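Local structure of ORF98 PTP-2 (Cydia pomonella granulosis virus, 6I28) at residues G40-L45 with L101-A106; N81-F86 with A115-M120. The protein probably acts as a dual-specificity protein phosphatase, removing phosphate from tyrosine and from serine or threonine, possibly on MAP kinases. All coordinates share one frame; numbering follows the deposited sequence.

Contact 1 (G40-L45 with L101-A106)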
# COMPACT_ATOMS: atom_id res chain seq x y z
N GLY A 40 -4.77 9.59 8.72
CA GLY A 40 -4.51 10.93 8.23
C GLY A 40 -4.50 11.06 6.72
O GLY A 40 -4.64 12.18 6.19
N CYS A 41 -4.37 9.96 6.01
CA CYS A 41 -4.16 9.96 4.56
C CYS A 41 -4.66 8.63 4.02
O CYS A 41 -4.66 7.61 4.70
CB CYS A 41 -2.67 10.31 4.35
SG CYS A 41 -1.83 9.69 3.02
N VAL A 42 -5.15 8.68 2.80
CA VAL A 42 -5.74 7.55 2.12
C VAL A 42 -5.14 7.45 0.73
O VAL A 42 -5.08 8.44 0.01
CB VAL A 42 -7.27 7.67 2.05
CG1 VAL A 42 -7.79 6.50 1.28
CG2 VAL A 42 -7.91 7.74 3.42
N VAL A 43 -4.68 6.26 0.35
CA VAL A 43 -4.25 5.98 -1.01
C VAL A 43 -5.25 4.98 -1.60
O VAL A 43 -5.30 3.81 -1.17
CB VAL A 43 -2.82 5.41 -1.08
CG1 VAL A 43 -2.40 5.06 -2.48
CG2 VAL A 43 -1.87 6.39 -0.44
N SER A 44 -5.88 5.35 -2.66
CA SER A 44 -6.91 4.55 -3.33
C SER A 44 -6.29 3.98 -4.60
O SER A 44 -5.99 4.72 -5.56
CB SER A 44 -8.15 5.39 -3.65
OG SER A 44 -8.84 5.90 -2.53
N LEU A 45 -6.14 2.67 -4.65
CA LEU A 45 -5.59 1.96 -5.80
C LEU A 45 -6.74 1.16 -6.39
O LEU A 45 -6.95 -0.03 -6.08
CB LEU A 45 -4.47 1.09 -5.36
CG LEU A 45 -3.28 1.78 -4.74
CD1 LEU A 45 -2.27 0.67 -4.41
CD2 LEU A 45 -2.73 2.84 -5.56
N LEU A 101 -4.08 4.85 5.21
CA LEU A 101 -4.91 3.73 4.76
C LEU A 101 -4.64 3.55 3.27
O LEU A 101 -4.95 4.43 2.47
CB LEU A 101 -6.39 3.95 5.02
CG LEU A 101 -7.28 2.96 4.27
CD1 LEU A 101 -6.97 1.47 4.71
CD2 LEU A 101 -8.77 3.30 4.40
N ILE A 102 -4.09 2.41 2.89
CA ILE A 102 -3.94 2.01 1.49
C ILE A 102 -5.04 0.98 1.18
O ILE A 102 -5.19 -0.05 1.85
CB ILE A 102 -2.57 1.39 1.19
CG1 ILE A 102 -1.40 2.29 1.59
CG2 ILE A 102 -2.49 1.05 -0.33
CD1 ILE A 102 -0.12 1.46 1.78
N HIS A 103 -5.87 1.25 0.20
CA HIS A 103 -6.99 0.37 -0.09
C HIS A 103 -7.14 0.13 -1.59
O HIS A 103 -6.82 0.98 -2.44
CB HIS A 103 -8.32 0.90 0.46
CG HIS A 103 -9.03 1.90 -0.42
ND1 HIS A 103 -9.97 1.55 -1.37
CD2 HIS A 103 -8.92 3.25 -0.48
CE1 HIS A 103 -10.41 2.64 -1.96
NE2 HIS A 103 -9.79 3.69 -1.45
N CYS A 104 -7.69 -1.03 -1.92
CA CYS A 104 -8.17 -1.38 -3.24
C CYS A 104 -9.60 -1.85 -3.09
O CYS A 104 -10.41 -1.20 -2.40
CB CYS A 104 -7.23 -2.38 -3.91
SG CYS A 104 -6.81 -3.87 -3.02
N HIS A 105 -9.97 -2.96 -3.74
CA HIS A 105 -11.32 -3.50 -3.58
C HIS A 105 -11.40 -4.61 -2.55
O HIS A 105 -12.33 -4.64 -1.76
CB HIS A 105 -11.85 -3.98 -4.94
CG HIS A 105 -12.39 -2.86 -5.78
ND1 HIS A 105 -13.28 -1.93 -5.29
CD2 HIS A 105 -12.13 -2.49 -7.05
CE1 HIS A 105 -13.57 -1.06 -6.24
NE2 HIS A 105 -12.89 -1.38 -7.32
N ALA A 106 -10.41 -5.51 -2.52
CA ALA A 106 -10.40 -6.63 -1.59
C ALA A 106 -9.35 -6.48 -0.50
O ALA A 106 -9.41 -7.19 0.50
CB ALA A 106 -10.16 -7.94 -2.35

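Contact 2 (N81-F86 with A115-M120)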
# COMPACT_ATOMS: atom_id res chain seq x y z
N ASN A 81 3.77 3.70 -11.24
CA ASN A 81 3.62 4.72 -10.21
C ASN A 81 4.27 4.32 -8.88
O ASN A 81 4.11 5.01 -7.89
CB ASN A 81 2.14 4.98 -10.03
CG ASN A 81 1.56 5.81 -11.14
OD1 ASN A 81 1.67 7.03 -11.10
ND2 ASN A 81 0.98 5.16 -12.16
N LEU A 82 5.01 3.19 -8.85
CA LEU A 82 5.51 2.71 -7.57
C LEU A 82 6.41 3.73 -6.87
O LEU A 82 6.24 3.97 -5.68
CB LEU A 82 6.24 1.40 -7.76
CG LEU A 82 6.46 0.56 -6.53
CD1 LEU A 82 5.15 0.14 -5.86
CD2 LEU A 82 7.31 -0.64 -6.91
N GLU A 83 7.27 4.40 -7.62
CA GLU A 83 8.19 5.38 -7.02
C GLU A 83 7.43 6.58 -6.47
O GLU A 83 7.63 6.95 -5.31
CB GLU A 83 9.24 5.84 -8.02
CG GLU A 83 10.23 6.79 -7.40
CD GLU A 83 11.20 6.11 -6.47
OE1 GLU A 83 11.29 4.87 -6.52
OE2 GLU A 83 11.88 6.84 -5.69
N MET A 84 6.52 7.15 -7.25
CA MET A 84 5.69 8.25 -6.77
C MET A 84 4.89 7.83 -5.54
O MET A 84 4.85 8.53 -4.52
CB MET A 84 4.77 8.73 -7.90
CG MET A 84 3.87 9.91 -7.57
SD MET A 84 2.38 9.36 -6.65
CE MET A 84 1.42 8.59 -7.96
N LEU A 85 4.32 6.62 -5.56
CA LEU A 85 3.54 6.18 -4.42
C LEU A 85 4.40 6.03 -3.18
O LEU A 85 4.02 6.42 -2.08
CB LEU A 85 2.87 4.86 -4.76
CG LEU A 85 1.65 5.01 -5.69
CD1 LEU A 85 1.30 3.66 -6.28
CD2 LEU A 85 0.42 5.63 -4.94
N PHE A 86 5.55 5.38 -3.33
CA PHE A 86 6.48 5.28 -2.21
C PHE A 86 6.82 6.62 -1.59
O PHE A 86 6.79 6.78 -0.35
CB PHE A 86 7.76 4.55 -2.59
CG PHE A 86 8.75 4.46 -1.44
CD1 PHE A 86 8.64 3.47 -0.49
CD2 PHE A 86 9.69 5.46 -1.25
CE1 PHE A 86 9.49 3.44 0.55
CE2 PHE A 86 10.53 5.42 -0.18
CZ PHE A 86 10.46 4.35 0.68
N ALA A 115 1.87 -1.77 0.32
CA ALA A 115 2.27 -1.86 1.72
C ALA A 115 3.53 -2.69 1.88
O ALA A 115 4.48 -2.27 2.58
CB ALA A 115 1.13 -2.42 2.54
N ILE A 116 3.60 -3.82 1.19
CA ILE A 116 4.75 -4.71 1.30
C ILE A 116 5.97 -4.00 0.78
O ILE A 116 7.05 -4.07 1.37
CB ILE A 116 4.48 -6.04 0.56
CG1 ILE A 116 3.43 -6.90 1.27
CG2 ILE A 116 5.80 -6.85 0.35
CD1 ILE A 116 3.05 -8.24 0.58
N TYR A 117 5.83 -3.26 -0.32
CA TYR A 117 6.97 -2.57 -0.91
C TYR A 117 7.46 -1.45 0.00
O TYR A 117 8.68 -1.28 0.19
CB TYR A 117 6.59 -1.98 -2.26
CG TYR A 117 7.74 -1.21 -2.90
CD1 TYR A 117 8.92 -1.79 -3.18
CD2 TYR A 117 7.61 0.13 -3.21
CE1 TYR A 117 9.99 -1.10 -3.78
CE2 TYR A 117 8.63 0.87 -3.79
CZ TYR A 117 9.83 0.27 -4.08
OH TYR A 117 10.88 0.96 -4.66
N TYR A 118 6.54 -0.67 0.57
CA TYR A 118 6.94 0.30 1.56
C TYR A 118 7.73 -0.31 2.69
O TYR A 118 8.75 0.26 3.08
CB TYR A 118 5.73 1.08 2.09
CG TYR A 118 6.13 2.16 3.02
CD1 TYR A 118 6.56 3.38 2.50
CD2 TYR A 118 6.17 2.00 4.42
CE1 TYR A 118 6.96 4.39 3.29
CE2 TYR A 118 6.55 3.09 5.24
CZ TYR A 118 6.98 4.26 4.65
OH TYR A 118 7.41 5.36 5.37
N ILE A 119 7.35 -1.51 3.17
CA ILE A 119 8.10 -2.14 4.26
C ILE A 119 9.43 -2.71 3.78
O ILE A 119 10.44 -2.58 4.48
CB ILE A 119 7.16 -3.20 4.90
CG1 ILE A 119 6.00 -2.49 5.64
CG2 ILE A 119 7.93 -4.16 5.82
CD1 ILE A 119 5.02 -3.42 6.28
N MET A 120 9.46 -3.32 2.58
CA MET A 120 10.70 -3.77 1.98
C MET A 120 11.71 -2.65 1.87
O MET A 120 12.86 -2.79 2.27
CB MET A 120 10.46 -4.35 0.59
CG MET A 120 9.62 -5.57 0.52
SD MET A 120 9.21 -6.02 -1.17
CE MET A 120 10.83 -6.05 -1.92
O HOH W 1 10.04 2.40 -6.78

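Contact 1 (G40-L45 with L101-A106)
His103, Leu101 and Leu45 bury the most surface in this pairing of two parallel strands at the centre of the phosphatase sheet. The ladder runs in order: Leu101 N donates to Cys41 O (2.9 Å), Val43 N to Leu101 O, His103 N to Val43 O, and Leu45 N to His103 O, the last almost straight at 174°. Val42, Ser44, Leu101 and His103 face one side of the sheet, Val43 and Ile102 the other. The His103 ring sits between its backbone N and carbonyl carbon (chi1 84°), which lets it reach the neighbouring strand, where His103 NE2 meets Ser44 OG at 2.6 Å. Its other nitrogen, ND1, donates to Cys104 O at 3.0 Å, on a carbonyl lone pair and close to the ring plane. Bonds at both ring nitrogens fix the rotation of the imidazole; Val42 CG1 abuts His103 CD2 at the ring edge, in plane, at 3.9 Å. Leu45 runs beside Ile102 and points the same way, Leu45 CD1 to Ile102 CG2 4.1 Å. Leu45 O is buried with no conventional partner in the model, although Cys104 CA approaches it at 3.4 Å as a CH...O contact. Cys104 begins the P-loop signature and, as in related phosphatases, is probably the nucleophile; the bond from His103 ND1 to its carbonyl ties the loop's start to the strand. A calcium ion lies about 4 Å from the side chain of Cys104. Strand 64-68 flanks strand 41-46, and His64 also bonds Ser44 OG; helix 27-36 covers Leu101 and His103, while helices 82-95 and 110-123 cover Val43 and Ile102 respectively.

Contact 2 (N81-F86 with A115-M120)
An aromatic cluster of Phe86, Tyr117 and Tyr118 fills the crossing of two helices in the phosphatase domain, 82-95 and 110-123. Their short segments cross at -72° with axes 10.7 Å apart, a gap wide enough for whole rings to stand between the backbones. Leu82 lies over the Tyr117 ring: Leu82 CD2 sits over the centre of one face, 3.7 Å from the centroid of the Tyr117 ring, a CH-pi contact, and Leu82 CG comes to 3.5 Å from Tyr117 CE2. Both partners hold CG anti to the backbone N (chi1 -162° for Leu82), which sends each across the gap toward the other helix. One turn on from Leu82, Phe86 touches both tyrosines. Phe86 CB meets Tyr117 CE2 at 4.0 Å, while Phe86 CE1 meets Tyr118 CD1 at 3.5 Å. The Phe86 and Tyr118 planes are inclined at 36°. The hydroxyl end of Tyr117 is polar. One water donates to both Glu83 OE1 (2.8 Å) and Tyr117 OH (2.7 Å), bridging groups too far apart to bond directly. Arg121, a turn after Tyr117, draws this edge together: it forms a salt bridge with Glu83, bonds Tyr117 OH and makes a cation-pi contact with Phe86. The same hydroxyl is also bound by the C-terminal carboxylate of Glu168. Tyr118 extends along helix 82-95 to Leu89, Trp90, Ile93 and His94. Met84 and Leu85 face strand 64-68, setting this helix against the sheet, whereas Ile116, Ile119 and Met120 turn to helix 127-137.

From the N terminus, strand 41-46 comes first, then helix 82-95, strand 100-103 and helix 110-123. Contact 1 closes a loop of 55 residues when strand 100-103 returns to strand 41-46; contact 2 closes a shorter one of 28 when helix 110-123 reaches helix 82-95. The segments alternate along the chain, so the two closures cross. Contact 1 joins neighbouring strands, and contact 2 joins the helices that lead into and out of strand 100-103. Direct packing connects them: Val43 CG1 lies 3.8 Å from Leu85 CD2, and Ile102 CD1 approaches Ala115 N. The helix pair thereby rests on the Val43 and Ile102 face of the sheet.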